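Long-range contacts in 273aa long hypothetical dTDP-4-dehydrorhamnose reductase (PDB 2GGS), which binds NADPH and, as a member of the RmlD family of extended short-chain dehydrogenases, probably reduces dTDP-4-dehydrorhamnose to dTDP-rhamnose: residues 47-52 and 89-94; 52-57 and 95-100; 69-74 and 238-243; 172-177 and 229-234. One frame throughout, in Å; residues are numbered along the deposited sequence.

Contact 1. Residues 47-52 and 89-94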
loop_
_atom_site.group_PDB
_atom_site.type_symbol
_atom_site.label_atom_id
_atom_site.label_comp_id
_atom_site.label_asym_id
_atom_site.label_seq_id
_atom_site.Cartn_x
_atom_site.Cartn_y
_atom_site.Cartn_z
ATOM N N PRO A 47 18.122 -11.650 10.953
ATOM C CA PRO A 47 19.125 -12.506 10.318
ATOM C C PRO A 47 18.524 -13.496 9.331
ATOM O O PRO A 47 19.142 -13.734 8.270
ATOM C CB PRO A 47 19.781 -13.238 11.521
ATOM C CG PRO A 47 19.456 -12.359 12.702
ATOM C CD PRO A 47 18.061 -11.875 12.413
ATOM N N ARG A 48 17.335 -14.012 9.643
ATOM C CA ARG A 48 16.629 -14.971 8.767
ATOM C C ARG A 48 16.202 -14.278 7.463
ATOM O O ARG A 48 16.338 -14.854 6.375
ATOM C CB ARG A 48 15.443 -15.614 9.465
ATOM C CG ARG A 48 15.840 -16.786 10.360
ATOM C CD ARG A 48 14.685 -17.748 10.624
ATOM N NE ARG A 48 14.922 -18.562 11.816
ATOM C CZ ARG A 48 14.002 -19.330 12.398
ATOM N NH1 ARG A 48 12.783 -19.424 11.879
ATOM N NH2 ARG A 48 14.308 -20.023 13.491
ATOM N N LEU A 49 15.724 -13.042 7.591
ATOM C CA LEU A 49 15.404 -12.205 6.411
ATOM C C LEU A 49 16.603 -12.006 5.489
ATOM O O LEU A 49 16.525 -12.289 4.278
ATOM C CB LEU A 49 14.823 -10.859 6.857
ATOM C CG LEU A 49 14.689 -9.772 5.780
ATOM C CD1 LEU A 49 13.628 -10.232 4.759
ATOM C CD2 LEU A 49 14.298 -8.465 6.443
ATOM N N GLU A 50 17.716 -11.503 6.032
ATOM C CA GLU A 50 18.883 -11.264 5.214
ATOM C C GLU A 50 19.400 -12.551 4.544
ATOM O O GLU A 50 19.761 -12.549 3.369
ATOM C CB GLU A 50 19.992 -10.559 6.003
ATOM C CG GLU A 50 19.583 -9.178 6.542
ATOM C CD GLU A 50 20.760 -8.334 7.057
ATOM O OE1 GLU A 50 21.860 -8.363 6.483
ATOM O OE2 GLU A 50 20.586 -7.650 8.066
ATOM N N ASP A 51 19.413 -13.651 5.295
ATOM C CA ASP A 51 19.847 -14.940 4.763
ATOM C C ASP A 51 18.951 -15.374 3.615
ATOM O O ASP A 51 19.425 -15.865 2.603
ATOM C CB ASP A 51 19.768 -16.033 5.838
ATOM C CG ASP A 51 20.349 -17.351 5.340
ATOM O OD1 ASP A 51 21.518 -17.357 4.917
ATOM O OD2 ASP A 51 19.617 -18.350 5.326
ATOM N N PHE A 52 17.656 -15.137 3.763
ATOM C CA PHE A 52 16.670 -15.563 2.758
ATOM C C PHE A 52 16.934 -14.831 1.456
ATOM O O PHE A 52 16.960 -15.443 0.370
ATOM C CB PHE A 52 15.252 -15.298 3.280
ATOM C CG PHE A 52 14.181 -15.815 2.382
ATOM C CD1 PHE A 52 13.765 -17.144 2.457
ATOM C CD2 PHE A 52 13.636 -14.995 1.406
ATOM C CE1 PHE A 52 12.765 -17.624 1.596
ATOM C CE2 PHE A 52 12.667 -15.491 0.526
ATOM C CZ PHE A 52 12.237 -16.780 0.618
ATOM N N ARG A 89 15.481 -1.594 6.598
ATOM C CA ARG A 89 16.927 -1.437 6.683
ATOM C C ARG A 89 17.623 -2.751 6.276
ATOM O O ARG A 89 18.647 -2.779 5.550
ATOM C CB ARG A 89 17.354 -1.024 8.089
ATOM C CG ARG A 89 18.868 -0.751 8.107
ATOM C CD ARG A 89 19.331 -0.058 9.385
ATOM N NE ARG A 89 19.675 -1.008 10.433
ATOM C CZ ARG A 89 20.870 -1.565 10.592
ATOM N NH1 ARG A 89 21.865 -1.307 9.740
ATOM N NH2 ARG A 89 21.054 -2.412 11.593
ATOM N N HIS A 90 17.053 -3.847 6.725
ATOM C CA HIS A 90 17.658 -5.137 6.476
ATOM C C HIS A 90 17.397 -5.659 5.060
ATOM O O HIS A 90 18.229 -6.312 4.477
ATOM C CB HIS A 90 17.207 -6.102 7.577
ATOM C CG HIS A 90 17.722 -5.704 8.919
ATOM N ND1 HIS A 90 19.002 -6.017 9.322
ATOM C CD2 HIS A 90 17.174 -4.983 9.929
ATOM C CE1 HIS A 90 19.210 -5.533 10.538
ATOM N NE2 HIS A 90 18.129 -4.885 10.923
ATOM N N ILE A 91 16.236 -5.347 4.501
ATOM C CA ILE A 91 15.991 -5.636 3.111
ATOM C C ILE A 91 16.995 -4.903 2.205
ATOM O O ILE A 91 17.589 -5.494 1.323
ATOM C CB ILE A 91 14.540 -5.239 2.734
ATOM C CG1 ILE A 91 13.558 -6.180 3.444
ATOM C CG2 ILE A 91 14.369 -5.303 1.219
ATOM C CD1 ILE A 91 12.072 -5.740 3.246
ATOM N N VAL A 92 17.205 -3.624 2.471
ATOM C CA VAL A 92 18.180 -2.830 1.707
ATOM C C VAL A 92 19.613 -3.403 1.850
ATOM O O VAL A 92 20.315 -3.562 0.850
ATOM C CB VAL A 92 18.118 -1.362 2.100
ATOM C CG1 VAL A 92 19.294 -0.592 1.504
ATOM C CG2 VAL A 92 16.765 -0.785 1.613
ATOM N N ARG A 93 20.001 -3.742 3.088
ATOM C CA ARG A 93 21.355 -4.245 3.329
ATOM C C ARG A 93 21.653 -5.549 2.574
ATOM O O ARG A 93 22.636 -5.642 1.819
ATOM C CB ARG A 93 21.621 -4.424 4.821
ATOM C CG ARG A 93 23.087 -4.700 5.073
ATOM C CD ARG A 93 23.417 -4.482 6.511
ATOM N NE ARG A 93 22.764 -5.452 7.376
ATOM C CZ ARG A 93 23.061 -5.581 8.668
ATOM N NH1 ARG A 93 23.992 -4.805 9.200
ATOM N NH2 ARG A 93 22.454 -6.479 9.428
ATOM N N ALA A 94 20.799 -6.546 2.779
ATOM C CA ALA A 94 20.888 -7.818 2.047
ATOM C C ALA A 94 20.744 -7.678 0.544
ATOM O O ALA A 94 21.495 -8.314 -0.224
ATOM C CB ALA A 94 19.872 -8.796 2.597
#

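Contact 2. Residues 52-57 and 95-100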
loop_
_atom_site.group_PDB
_atom_site.type_symbol
_atom_site.label_atom_id
_atom_site.label_comp_id
_atom_site.label_asym_id
_atom_site.label_seq_id
_atom_site.Cartn_x
_atom_site.Cartn_y
_atom_site.Cartn_z
ATOM N N PHE A 52 17.656 -15.137 3.763
ATOM C CA PHE A 52 16.670 -15.563 2.758
ATOM C C PHE A 52 16.934 -14.831 1.456
ATOM O O PHE A 52 16.960 -15.443 0.370
ATOM C CB PHE A 52 15.252 -15.298 3.280
ATOM C CG PHE A 52 14.181 -15.815 2.382
ATOM C CD1 PHE A 52 13.765 -17.144 2.457
ATOM C CD2 PHE A 52 13.636 -14.995 1.406
ATOM C CE1 PHE A 52 12.765 -17.624 1.596
ATOM C CE2 PHE A 52 12.667 -15.491 0.526
ATOM C CZ PHE A 52 12.237 -16.780 0.618
ATOM N N ILE A 53 17.182 -13.519 1.570
ATOM C CA ILE A 53 17.412 -12.701 0.396
ATOM C C ILE A 53 18.684 -13.129 -0.316
ATOM O O ILE A 53 18.692 -13.281 -1.538
ATOM C CB ILE A 53 17.434 -11.194 0.782
ATOM C CG1 ILE A 53 15.996 -10.732 1.098
ATOM C CG2 ILE A 53 18.039 -10.330 -0.345
ATOM C CD1 ILE A 53 15.888 -9.379 1.803
ATOM N N ILE A 54 19.745 -13.325 0.469
ATOM C CA ILE A 54 21.047 -13.676 -0.082
ATOM C C ILE A 54 21.019 -15.073 -0.723
ATOM O O ILE A 54 21.656 -15.284 -1.763
ATOM C CB ILE A 54 22.174 -13.491 0.965
ATOM C CG1 ILE A 54 22.282 -11.997 1.329
ATOM C CG2 ILE A 54 23.535 -14.019 0.429
ATOM C CD1 ILE A 54 22.986 -11.699 2.608
ATOM N N LYS A 55 20.272 -15.998 -0.115
ATOM C CA LYS A 55 20.098 -17.351 -0.671
ATOM C C LYS A 55 19.229 -17.383 -1.945
ATOM O O LYS A 55 19.606 -18.017 -2.929
ATOM C CB LYS A 55 19.570 -18.344 0.391
ATOM C CG LYS A 55 20.528 -18.599 1.571
ATOM C CD LYS A 55 21.844 -19.290 1.121
ATOM C CE LYS A 55 22.963 -19.183 2.184
ATOM N NZ LYS A 55 22.533 -19.683 3.515
ATOM N N LYS A 56 18.082 -16.701 -1.938
ATOM C CA LYS A 56 17.135 -16.785 -3.057
ATOM C C LYS A 56 17.542 -15.944 -4.247
ATOM O O LYS A 56 17.082 -16.196 -5.374
ATOM C CB LYS A 56 15.721 -16.417 -2.605
ATOM C CG LYS A 56 15.140 -17.307 -1.503
ATOM C CD LYS A 56 15.187 -18.808 -1.799
ATOM C CE LYS A 56 14.553 -19.574 -0.635
ATOM N NZ LYS A 56 14.678 -21.065 -0.734
ATOM N N ARG A 57 18.402 -14.935 -4.013
ATOM C CA ARG A 57 18.972 -14.129 -5.096
ATOM C C ARG A 57 17.914 -13.502 -6.033
ATOM O O ARG A 57 17.967 -13.653 -7.255
ATOM C CB ARG A 57 20.013 -14.950 -5.893
ATOM C CG ARG A 57 21.188 -15.426 -4.981
ATOM C CD ARG A 57 22.351 -16.021 -5.775
ATOM N NE ARG A 57 22.728 -15.215 -6.937
ATOM C CZ ARG A 57 23.566 -14.189 -6.876
ATOM N NH1 ARG A 57 24.082 -13.834 -5.713
ATOM N NH2 ARG A 57 23.849 -13.469 -7.970
ATOM N N GLY A 95 19.787 -6.851 0.108
ATOM C CA GLY A 95 19.652 -6.509 -1.290
ATOM C C GLY A 95 20.955 -5.997 -1.894
ATOM O O GLY A 95 21.265 -6.312 -3.037
ATOM N N LYS A 96 21.722 -5.213 -1.134
ATOM C CA LYS A 96 22.903 -4.551 -1.678
ATOM C C LYS A 96 23.971 -5.591 -2.002
ATOM O O LYS A 96 24.704 -5.465 -2.995
ATOM C CB LYS A 96 23.430 -3.514 -0.686
ATOM C CG LYS A 96 24.614 -2.661 -1.172
ATOM C CD LYS A 96 24.355 -2.030 -2.559
ATOM C CE LYS A 96 25.464 -1.079 -2.964
ATOM N NZ LYS A 96 26.788 -1.749 -2.931
ATOM N N VAL A 97 24.030 -6.603 -1.152
ATOM C CA VAL A 97 25.003 -7.687 -1.298
ATOM C C VAL A 97 24.870 -8.371 -2.664
ATOM O O VAL A 97 25.890 -8.714 -3.301
ATOM C CB VAL A 97 24.889 -8.679 -0.122
ATOM C CG1 VAL A 97 25.781 -9.931 -0.346
ATOM C CG2 VAL A 97 25.265 -7.992 1.188
ATOM N N ILE A 98 23.626 -8.519 -3.133
ATOM C CA ILE A 98 23.309 -9.173 -4.400
ATOM C C ILE A 98 22.980 -8.166 -5.511
ATOM O O ILE A 98 22.629 -8.530 -6.633
ATOM C CB ILE A 98 22.185 -10.268 -4.237
ATOM C CG1 ILE A 98 20.873 -9.661 -3.709
ATOM C CG2 ILE A 98 22.645 -11.408 -3.339
ATOM C CD1 ILE A 98 19.693 -10.646 -3.810
ATOM N N ASP A 99 23.099 -6.888 -5.188
ATOM C CA ASP A 99 22.875 -5.808 -6.150
ATOM C C ASP A 99 21.429 -5.873 -6.701
ATOM O O ASP A 99 21.192 -5.663 -7.885
ATOM C CB ASP A 99 23.920 -5.858 -7.277
ATOM C CG ASP A 99 23.891 -4.638 -8.138
ATOM O OD1 ASP A 99 23.632 -3.536 -7.609
ATOM O OD2 ASP A 99 24.121 -4.752 -9.351
ATOM N N SER A 100 20.484 -6.197 -5.831
ATOM C CA SER A 100 19.075 -6.287 -6.227
ATOM C C SER A 100 18.474 -4.915 -6.534
ATOM O O SER A 100 18.915 -3.895 -6.000
ATOM C CB SER A 100 18.237 -6.886 -5.113
ATOM O OG SER A 100 18.446 -8.270 -4.999
#

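Contact 3. Residues 69-74 and 238-243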
loop_
_atom_site.group_PDB
_atom_site.type_symbol
_atom_site.label_atom_id
_atom_site.label_comp_id
_atom_site.label_asym_id
_atom_site.label_seq_id
_atom_site.Cartn_x
_atom_site.Cartn_y
_atom_site.Cartn_z
ATOM N N ASP A 69 -2.902 -1.875 9.875
ATOM C CA ASP A 69 -3.987 -1.465 10.771
ATOM C C ASP A 69 -3.551 -0.198 11.489
ATOM O O ASP A 69 -2.693 -0.214 12.399
ATOM C CB ASP A 69 -4.324 -2.577 11.768
ATOM C CG ASP A 69 -5.521 -2.231 12.662
ATOM O OD1 ASP A 69 -5.685 -1.063 13.111
ATOM O OD2 ASP A 69 -6.306 -3.170 12.929
ATOM N N VAL A 70 -4.111 0.920 11.054
ATOM C CA VAL A 70 -3.703 2.226 11.533
ATOM C C VAL A 70 -3.851 2.403 13.050
ATOM O O VAL A 70 -2.961 2.951 13.715
ATOM C CB VAL A 70 -4.417 3.349 10.740
ATOM C CG1 VAL A 70 -4.097 4.710 11.317
ATOM C CG2 VAL A 70 -4.054 3.229 9.265
ATOM N N ASP A 71 -4.961 1.911 13.612
ATOM C CA ASP A 71 -5.196 2.117 15.043
ATOM C C ASP A 71 -4.303 1.235 15.883
ATOM O O ASP A 71 -3.795 1.677 16.909
ATOM C CB ASP A 71 -6.662 1.904 15.375
ATOM C CG ASP A 71 -7.532 2.907 14.674
ATOM O OD1 ASP A 71 -7.365 4.119 14.942
ATOM O OD2 ASP A 71 -8.311 2.474 13.797
ATOM N N LYS A 72 -4.066 0.024 15.398
ATOM C CA LYS A 72 -3.120 -0.878 16.041
ATOM C C LYS A 72 -1.719 -0.275 16.052
ATOM O O LYS A 72 -1.043 -0.313 17.078
ATOM C CB LYS A 72 -3.116 -2.228 15.361
ATOM C CG LYS A 72 -4.280 -3.087 15.841
ATOM C CD LYS A 72 -4.162 -4.545 15.405
ATOM C CE LYS A 72 -5.398 -5.330 15.860
ATOM N NZ LYS A 72 -6.656 -4.527 15.749
ATOM N N CYS A 73 -1.304 0.339 14.931
ATOM C CA CYS A 73 0.021 0.995 14.888
ATOM C C CYS A 73 0.151 2.098 15.956
ATOM O O CYS A 73 1.256 2.360 16.437
ATOM C CB CYS A 73 0.329 1.588 13.493
ATOM S SG CYS A 73 0.652 0.427 12.209
ATOM N N GLU A 74 -0.953 2.767 16.292
ATOM C CA GLU A 74 -0.919 3.900 17.204
ATOM C C GLU A 74 -0.626 3.463 18.635
ATOM O O GLU A 74 0.027 4.201 19.379
ATOM C CB GLU A 74 -2.243 4.691 17.143
ATOM C CG GLU A 74 -2.183 6.064 17.738
ATOM C CD GLU A 74 -1.483 7.092 16.833
ATOM O OE1 GLU A 74 -1.069 6.730 15.725
ATOM O OE2 GLU A 74 -1.345 8.261 17.232
ATOM N N ARG A 238 -16.016 7.539 15.303
ATOM C CA ARG A 238 -15.989 7.050 16.677
ATOM C C ARG A 238 -15.354 5.661 16.706
ATOM O O ARG A 238 -15.635 4.800 15.853
ATOM C CB ARG A 238 -17.404 7.050 17.286
ATOM C CG ARG A 238 -18.330 5.957 16.733
ATOM C CD ARG A 238 -19.784 6.426 16.545
ATOM N NE ARG A 238 -20.678 5.312 16.215
ATOM C CZ ARG A 238 -21.998 5.411 16.103
ATOM N NH1 ARG A 238 -22.598 6.583 16.281
ATOM N NH2 ARG A 238 -22.723 4.335 15.802
ATOM N N GLY A 239 -14.472 5.455 17.673
ATOM C CA GLY A 239 -13.737 4.208 17.756
ATOM C C GLY A 239 -12.299 4.351 17.293
ATOM O O GLY A 239 -11.434 3.611 17.760
ATOM N N TRP A 240 -12.047 5.289 16.377
ATOM C CA TRP A 240 -10.685 5.546 15.886
ATOM C C TRP A 240 -9.758 5.992 17.017
ATOM O O TRP A 240 -10.121 6.861 17.827
ATOM C CB TRP A 240 -10.692 6.587 14.753
ATOM C CG TRP A 240 -10.977 5.991 13.389
ATOM C CD1 TRP A 240 -11.298 4.700 13.124
ATOM C CD2 TRP A 240 -11.003 6.678 12.125
ATOM N NE1 TRP A 240 -11.502 4.519 11.774
ATOM C CE2 TRP A 240 -11.324 5.721 11.140
ATOM C CE3 TRP A 240 -10.778 8.007 11.732
ATOM C CZ2 TRP A 240 -11.413 6.042 9.770
ATOM C CZ3 TRP A 240 -10.870 8.329 10.358
ATOM C CH2 TRP A 240 -11.186 7.350 9.404
ATOM N N ILE A 241 -8.588 5.361 17.100
ATOM C CA ILE A 241 -7.541 5.792 18.029
ATOM C C ILE A 241 -6.642 6.839 17.349
ATOM O O ILE A 241 -6.400 7.911 17.898
ATOM C CB ILE A 241 -6.705 4.596 18.594
ATOM C CG1 ILE A 241 -7.565 3.692 19.488
ATOM C CG2 ILE A 241 -5.511 5.092 19.400
ATOM C CD1 ILE A 241 -7.909 2.355 18.884
ATOM N N ALA A 242 -6.162 6.533 16.151
ATOM C CA ALA A 242 -5.252 7.448 15.448
ATOM C C ALA A 242 -5.980 8.572 14.709
ATOM O O ALA A 242 -7.124 8.402 14.306
ATOM C CB ALA A 242 -4.371 6.653 14.483
ATOM N N LYS A 243 -5.316 9.712 14.537
ATOM C CA LYS A 243 -5.840 10.804 13.715
ATOM C C LYS A 243 -5.551 10.464 12.261
ATOM O O LYS A 243 -4.466 9.960 11.969
ATOM C CB LYS A 243 -5.175 12.113 14.079
ATOM C CG LYS A 243 -5.633 12.720 15.415
ATOM C CD LYS A 243 -4.501 13.493 16.149
ATOM C CE LYS A 243 -3.662 12.615 17.129
ATOM N NZ LYS A 243 -4.495 11.844 18.121
HETATM O O HOH W 1 -2.643 9.962 15.562
#

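Contact 4. Residues 172-177 and 229-234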
loop_
_atom_site.group_PDB
_atom_site.type_symbol
_atom_site.label_atom_id
_atom_site.label_comp_id
_atom_site.label_asym_id
_atom_site.label_seq_id
_atom_site.Cartn_x
_atom_site.Cartn_y
_atom_site.Cartn_z
ATOM N N LYS A 172 -26.747 -1.657 7.858
ATOM C CA LYS A 172 -26.108 -0.844 8.889
ATOM C C LYS A 172 -25.634 0.530 8.379
ATOM O O LYS A 172 -25.559 0.780 7.168
ATOM C CB LYS A 172 -24.974 -1.636 9.570
ATOM C CG LYS A 172 -25.456 -2.820 10.421
ATOM C CD LYS A 172 -26.127 -2.355 11.711
ATOM C CE LYS A 172 -26.791 -3.512 12.460
ATOM N NZ LYS A 172 -27.875 -3.014 13.365
ATOM N N THR A 173 -25.362 1.427 9.317
ATOM C CA THR A 173 -24.877 2.761 9.003
ATOM C C THR A 173 -23.360 2.765 8.823
ATOM O O THR A 173 -22.608 2.197 9.656
ATOM C CB THR A 173 -25.309 3.772 10.064
ATOM O OG1 THR A 173 -26.742 3.808 10.102
ATOM C CG2 THR A 173 -24.757 5.185 9.764
ATOM N N VAL A 174 -22.934 3.354 7.703
ATOM C CA VAL A 174 -21.534 3.644 7.438
ATOM C C VAL A 174 -21.214 5.046 7.915
ATOM O O VAL A 174 -21.883 6.014 7.542
ATOM C CB VAL A 174 -21.203 3.556 5.907
ATOM C CG1 VAL A 174 -19.857 4.206 5.619
ATOM C CG2 VAL A 174 -21.170 2.130 5.454
ATOM N N PHE A 175 -20.198 5.161 8.766
ATOM C CA PHE A 175 -19.691 6.458 9.183
ATOM C C PHE A 175 -18.476 6.861 8.351
ATOM O O PHE A 175 -17.406 6.271 8.459
ATOM C CB PHE A 175 -19.404 6.431 10.692
ATOM C CG PHE A 175 -20.638 6.185 11.503
ATOM C CD1 PHE A 175 -21.509 7.238 11.778
ATOM C CD2 PHE A 175 -20.982 4.906 11.896
ATOM C CE1 PHE A 175 -22.675 7.017 12.491
ATOM C CE2 PHE A 175 -22.154 4.670 12.610
ATOM C CZ PHE A 175 -23.004 5.729 12.899
ATOM N N ALA A 176 -18.666 7.834 7.472
ATOM C CA ALA A 176 -17.635 8.175 6.512
ATOM C C ALA A 176 -16.877 9.385 6.981
ATOM O O ALA A 176 -17.421 10.477 7.133
ATOM C CB ALA A 176 -18.223 8.393 5.082
ATOM N N PHE A 177 -15.582 9.176 7.218
ATOM C CA PHE A 177 -14.692 10.252 7.574
ATOM C C PHE A 177 -14.794 11.417 6.588
ATOM O O PHE A 177 -14.711 11.219 5.375
ATOM C CB PHE A 177 -13.248 9.720 7.627
ATOM C CG PHE A 177 -12.212 10.763 7.951
ATOM C CD1 PHE A 177 -12.261 11.477 9.157
ATOM C CD2 PHE A 177 -11.145 11.005 7.073
ATOM C CE1 PHE A 177 -11.288 12.438 9.477
ATOM C CE2 PHE A 177 -10.158 11.974 7.373
ATOM C CZ PHE A 177 -10.223 12.682 8.597
ATOM N N GLY A 229 -29.237 0.752 4.057
ATOM C CA GLY A 229 -28.276 1.231 5.045
ATOM C C GLY A 229 -27.788 2.613 4.703
ATOM O O GLY A 229 -27.578 2.943 3.538
ATOM N N GLU A 230 -27.563 3.417 5.720
ATOM C CA GLU A 230 -27.312 4.828 5.537
ATOM C C GLU A 230 -25.832 5.161 5.539
ATOM O O GLU A 230 -25.026 4.493 6.196
ATOM C CB GLU A 230 -28.006 5.603 6.650
ATOM C CG GLU A 230 -27.757 7.106 6.630
ATOM C CD GLU A 230 -28.419 7.851 7.783
ATOM O OE1 GLU A 230 -28.852 7.185 8.760
ATOM O OE2 GLU A 230 -28.491 9.108 7.700
ATOM N N VAL A 231 -25.484 6.213 4.809
ATOM C CA VAL A 231 -24.157 6.770 4.925
ATOM C C VAL A 231 -24.225 8.097 5.644
ATOM O O VAL A 231 -24.875 9.038 5.174
ATOM C CB VAL A 231 -23.439 6.940 3.551
ATOM C CG1 VAL A 231 -22.005 7.444 3.771
ATOM C CG2 VAL A 231 -23.466 5.636 2.775
ATOM N N LYS A 232 -23.524 8.163 6.775
ATOM C CA LYS A 232 -23.353 9.394 7.528
ATOM C C LYS A 232 -21.902 9.817 7.545
ATOM O O LYS A 232 -21.028 9.071 8.004
ATOM C CB LYS A 232 -23.866 9.234 8.968
ATOM C CG LYS A 232 -25.356 9.094 9.075
ATOM C CD LYS A 232 -25.833 9.468 10.472
ATOM C CE LYS A 232 -27.287 9.049 10.699
ATOM N NZ LYS A 232 -27.607 8.766 12.140
ATOM N N GLU A 233 -21.659 11.012 7.038
ATOM C CA GLU A 233 -20.354 11.640 7.119
ATOM C C GLU A 233 -20.123 12.181 8.530
ATOM O O GLU A 233 -20.998 12.834 9.114
ATOM C CB GLU A 233 -20.265 12.768 6.106
ATOM C CG GLU A 233 -18.873 13.309 5.848
ATOM C CD GLU A 233 -18.851 14.292 4.685
ATOM O OE1 GLU A 233 -19.844 15.038 4.514
ATOM O OE2 GLU A 233 -17.878 14.317 3.906
ATOM N N VAL A 234 -18.932 11.935 9.065
ATOM C CA VAL A 234 -18.576 12.422 10.407
ATOM C C VAL A 234 -17.218 13.152 10.372
ATOM O O VAL A 234 -16.333 12.773 9.598
ATOM C CB VAL A 234 -18.576 11.263 11.444
ATOM C CG1 VAL A 234 -19.966 10.674 11.612
ATOM C CG2 VAL A 234 -17.621 10.155 11.050
HETATM O O HOH W 2 -28.496 2.240 8.390
HETATM O O HOH W 3 -16.034 12.354 3.305
#

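Contact 1. Residues 47-52 and 89-94
One carboxylate oxygen, E50 OE2, takes two short, nearly straight hydrogen bonds from successive turns of the other helix. H90 ND1 gives one, 2.6 Å to E50 OE2 at an N-H...O angle of 167°; OE2 lies in the imidazole plane, and ND1 comes from the anti side of the carboxylate, somewhat out of its plane. R93 NH2 gives the second, also 2.6 Å to E50 OE2, and uses the syn lone pair. R93 grips side-on, its NE reaching E50 OE1 at 3.2 Å as the other half of the salt bridge, with guanidinium and carboxylate planes 54° apart. E50 stretches beyond CG to get there, laying CB and CG over the A94 methyl, CB to CB 3.8 Å. With an alanine here, the R93 charge would probably lose this mate and the H90 ring one of its holds, F46 still stacking on it. On the inner side L49 CD2 packs on I91 CG1 at 3.8 Å, and both residues touch the NADPH-binding L43. The axes, 8.9 Å apart, cross at -32°: two near-parallel helices, 46-56 and 77-97, lying side by side on one face of the Rossmann-fold sheet.

Contact 2. Residues 52-57 and 95-100
Apolar packing joins the C-terminal ends of helices 46-56 and 77-97, with I98 packed against I53, I54 and R57. Its CD1 sits 3.6 Å from I53 O and 3.9 Å from I53 CG2, the two isoleucine side chains crossing at about a right angle. The chi1 of I98, 60°, wedges CG1 between its own backbone N and carbonyl carbon and sends CD1 into the last turn of the other helix. The second branch, I98 CG2, touches R57 NH1 at 3.7 Å, where the guanidinium comes in obliquely after a bend at chi3. Both helices belong to one helical layer of a Rossmann fold, and I53 reaches down to L4 and I61 on two of its central parallel strands. I53 CG2 also lies 3.9 Å from G95 N. Further out, I54 CG1 and V97 CG1 make a looser contact at 4.4 Å. Each segment then leaves its helix with a positive phi, at R57 and at D99. The D99 turn is a Schellman motif in which S100 N bonds back to G95 O at 2.9 Å, while S100 OG is hydrogen-bonded to P58 O, tying together the two loops that lead into strands 60-63 and 101-107.

Contact 3. Residues 69-74 and 238-243
V70, in the first turn of helix 70-75, meets the loop 238-243 through CG1, which rests on A242 CB at 3.7 Å. D69 before it is the N-cap, its OD1 accepting from K72 N, so the turn that presents V70 and D71 is fixed from its start. D71 carries the polar link. Its CG stands anti to the carbonyl carbon (chi1 -63°), which brings OD1 to two consecutive amides: I241 N, 2.8 Å from D71 OD1 and well above the carboxylate plane, and A242 N, 3.0 Å from D71 OD1 and straighter at 167°. R244 adds a salt bridge to the same oxygen and a cation-pi contact to W240. An asparagine at D71 would probably leave R244 without its counter-charge. One turn on, E74 bends at chi2, passing its CG along I241 CG2 at 3.8 Å and setting OE1 3.5 Å from the A242 methyl. E74 OE1 bonds to Y129 N, while OE2 accepts from a water that in turn accepts from K243 N. The contact thus clips the loop between strand 231-234 and helix 253-258 onto a short helix of the Rossmann domain, beside the NADPH pocket, with the V70 side chain about 7 Å from the cofactor.

Contact 4. Residues 172-177 and 229-234
V231 CG1 lies 4.1 Å from A176 CB, and with V174 the two make the apolar side of a two-stranded sheet, V174 packing on helix 160-169 and V231 on helix 214-224. On the other side F175 CD1 meets V234 CG1 at 3.8 Å, the methyl near the ring plane at its edge. T173 CG2, anti to its own backbone N (chi1 -61° for OG1), lies over a face of the F175 ring. It also meets K232 CG, whose chain runs alongside F175. Between these two faces V174 and A176 alternate as donor and acceptor: V174 N to E230 O, K232 N to V174 O, A176 N to K232 O at 2.7 Å, and V234 N to A176 O. The last donor stands 39° out of the carbonyl plane, whereas the two bonds made by V174 run nearly straight onto their carbonyls. At the ends, waters bridge T173 OG1 to E230 N and F177 O to E233 OE2. G229 has phi 73°, and a side chain there would collide with K172 O. This is a small parallel sheet, separate from the Rossmann sheet; the chain between its strands passes through helices 186-199 and 214-224 and Rossmann strand 203-206.

How the contacts relate
Contacts 1 and 2 hold the same pair, helices 46-56 and 77-97, and touch through A94 and I53; their centres are 8 Å apart. Contact 1 is the more buried, yet adds a charged cluster to its apolar layer, whereas contact 2, nearer the helix ends, is joined by packing alone. Contacts 3 and 4 lie elsewhere, their centres 18 Å apart, and meet where W240 packs on F177 and R238 on F175. Contact 3 is a surface contact, a carboxylate gripping loop amides; contact 4, partly buried, relies on backbone bonds between strands. Helix 70-75 of contact 3 directly precedes helix 77-97, which contacts 1 and 2 share.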